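Local coordinates for protein minor fimbrium subunit Mfa5 (Porphyromonas gingivalis ATCC 33277, PDB 6TO1) that serves as an accessory subunit of the minor fimbriae, surface pili that mediate biofilm formation and adhesion to host cells and other oral bacteria, at residues I361-G366 and F386-A391. Residues are numbered along the deposited sequence; the frame is centred on the assembly and turned at random.
Sequences IGYDLG and FTATPA
G362 is gripped through both its backbone N and its backbone O by the neighbouring strand and the turn after it: its N donates to F386 O at 2.9 Å, nearly straight at 162°, and its O accepts from A388 N at 2.9 Å. The two strands run parallel here, I361 beside F386 and G362 beside T387, and I361 CA adds a CA-H...O contact to F386 O at 3.2 Å. Just past the ladder, A388 turns the chain as the centre of an inverse gamma turn, and T389 N-caps the helix that follows, its OG1 bonded to N392 N.

The main apolar contacts rest on two aromatic faces. I361 and F386 project side by side from the same face of the sheet, and I361 lays CG1 over the phenyl ring, 4.0 Å from its centroid, while CD1 reaches CZ at 3.6 Å. With CG1 anti to the carbonyl carbon (chi1 -55°), the CG2 branch is left to meet CE1 of F386 and the methyl of A388. That methyl sits squarely over the Y363 ring, 3.6 Å from the centroid and 14° off the normal; beyond the ring, Y363 OH is hydrogen-bonded to S152 OG of helix 143-160. Away from the rings, the exposed L365 brings CD2 to 3.6 Å from A388 O.

Strand 385-387 edges the central sheet of the von Willebrand factor A domain, joined to strand 357-362 by a beta-alpha-beta crossover through helix 369-378. Two main-chain bonds through G362, with another between F386 and T360, hold this strand in parallel register; CH-pi packing backs the ladder at I361 and F386 and, with the A388 N bond, seats the A388 turn against buried Y363.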
loop_
_atom_site.group_PDB
_atom_site.type_symbol
_atom_site.label_atom_id
_atom_site.label_comp_id
_atom_site.label_asym_id
_atom_site.label_seq_id
_atom_site.Cartn_x
_atom_site.Cartn_y
_atom_site.Cartn_z
ATOM N N ILE A 361 -4.027 -20.709 25.150
ATOM C CA ILE A 361 -3.097 -21.808 24.932
ATOM C C ILE A 361 -3.148 -22.665 26.177
ATOM O O ILE A 361 -2.890 -22.172 27.275
ATOM C CB ILE A 361 -1.668 -21.299 24.667
ATOM C CG1 ILE A 361 -1.674 -20.325 23.496
ATOM C CG2 ILE A 361 -0.743 -22.458 24.431
ATOM C CD1 ILE A 361 -0.326 -19.658 23.283
ATOM N N GLY A 362 -3.469 -23.948 26.019
ATOM C CA GLY A 362 -3.693 -24.818 27.153
ATOM C C GLY A 362 -2.476 -25.682 27.421
ATOM O O GLY A 362 -2.086 -26.495 26.584
ATOM N N TYR A 363 -1.883 -25.506 28.597
ATOM C CA TYR A 363 -0.641 -26.195 28.941
ATOM C C TYR A 363 -0.836 -27.503 29.714
ATOM O O TYR A 363 0.157 -28.166 30.036
ATOM C CB TYR A 363 0.267 -25.228 29.721
ATOM C CG TYR A 363 0.906 -24.214 28.796
ATOM C CD1 TYR A 363 2.220 -24.353 28.372
ATOM C CD2 TYR A 363 0.166 -23.143 28.292
ATOM C CE1 TYR A 363 2.786 -23.446 27.521
ATOM C CE2 TYR A 363 0.720 -22.251 27.420
ATOM C CZ TYR A 363 2.030 -22.391 27.045
ATOM O OH TYR A 363 2.569 -21.493 26.167
ATOM N N ASP A 364 -2.070 -27.902 30.004
ATOM C CA ASP A 364 -2.365 -29.244 30.517
ATOM C C ASP A 364 -2.530 -30.151 29.298
ATOM O O ASP A 364 -3.520 -30.039 28.565
ATOM C CB ASP A 364 -3.628 -29.229 31.375
ATOM C CG ASP A 364 -3.943 -30.583 32.004
ATOM O OD1 ASP A 364 -3.422 -31.606 31.532
ATOM O OD2 ASP A 364 -4.714 -30.601 32.982
ATOM N N LEU A 365 -1.544 -31.013 29.044
ATOM C CA LEU A 365 -1.563 -31.849 27.848
ATOM C C LEU A 365 -2.244 -33.205 28.063
ATOM O O LEU A 365 -2.171 -34.071 27.181
ATOM C CB LEU A 365 -0.140 -32.082 27.327
ATOM C CG LEU A 365 0.696 -30.819 27.073
ATOM C CD1 LEU A 365 2.054 -31.175 26.449
ATOM C CD2 LEU A 365 -0.013 -29.864 26.166
ATOM N N GLY A 366 -2.913 -33.400 29.179
ATOM C CA GLY A 366 -3.581 -34.652 29.491
ATOM C C GLY A 366 -5.055 -34.720 29.130
ATOM O O GLY A 366 -5.753 -35.633 29.585
ATOM N N PHE A 386 -5.459 -23.438 21.321
ATOM C CA PHE A 386 -4.737 -24.659 20.990
ATOM C C PHE A 386 -3.997 -25.184 22.210
ATOM O O PHE A 386 -3.696 -24.443 23.146
ATOM C CB PHE A 386 -3.794 -24.451 19.783
ATOM C CG PHE A 386 -2.719 -23.407 19.970
ATOM C CD1 PHE A 386 -1.520 -23.741 20.575
ATOM C CD2 PHE A 386 -2.887 -22.115 19.492
ATOM C CE1 PHE A 386 -0.515 -22.802 20.729
ATOM C CE2 PHE A 386 -1.883 -21.161 19.652
ATOM C CZ PHE A 386 -0.696 -21.522 20.252
ATOM N N THR A 387 -3.767 -26.491 22.215
ATOM C CA THR A 387 -2.986 -27.104 23.274
ATOM C C THR A 387 -1.507 -26.856 23.008
ATOM O O THR A 387 -1.073 -26.755 21.863
ATOM C CB THR A 387 -3.242 -28.609 23.363
ATOM O OG1 THR A 387 -2.967 -29.191 22.086
ATOM C CG2 THR A 387 -4.692 -28.885 23.742
ATOM N N ALA A 388 -0.731 -26.780 24.085
ATOM C CA ALA A 388 0.676 -26.418 23.993
ATOM C C ALA A 388 1.542 -27.628 23.625
ATOM O O ALA A 388 2.485 -27.991 24.328
ATOM C CB ALA A 388 1.127 -25.805 25.308
ATOM N N THR A 389 1.209 -28.242 22.494
ATOM C CA THR A 389 2.082 -29.280 21.962
ATOM C C THR A 389 3.284 -28.638 21.283
ATOM O O THR A 389 3.189 -27.516 20.776
ATOM C CB THR A 389 1.363 -30.156 20.943
ATOM O OG1 THR A 389 1.113 -29.392 19.756
ATOM C CG2 THR A 389 0.063 -30.686 21.497
ATOM N N PRO A 390 4.422 -29.332 21.237
ATOM C CA PRO A 390 5.582 -28.752 20.533
ATOM C C PRO A 390 5.231 -28.216 19.166
ATOM O O PRO A 390 5.627 -27.094 18.829
ATOM C CB PRO A 390 6.571 -29.922 20.470
ATOM C CG PRO A 390 6.270 -30.695 21.749
ATOM C CD PRO A 390 4.753 -30.604 21.920
ATOM N N ALA A 391 4.432 -28.958 18.386
ATOM C CA ALA A 391 4.123 -28.531 17.031
ATOM C C ALA A 391 3.214 -27.303 17.014
ATOM O O ALA A 391 3.372 -26.423 16.160
ATOM C CB ALA A 391 3.483 -29.678 16.252
#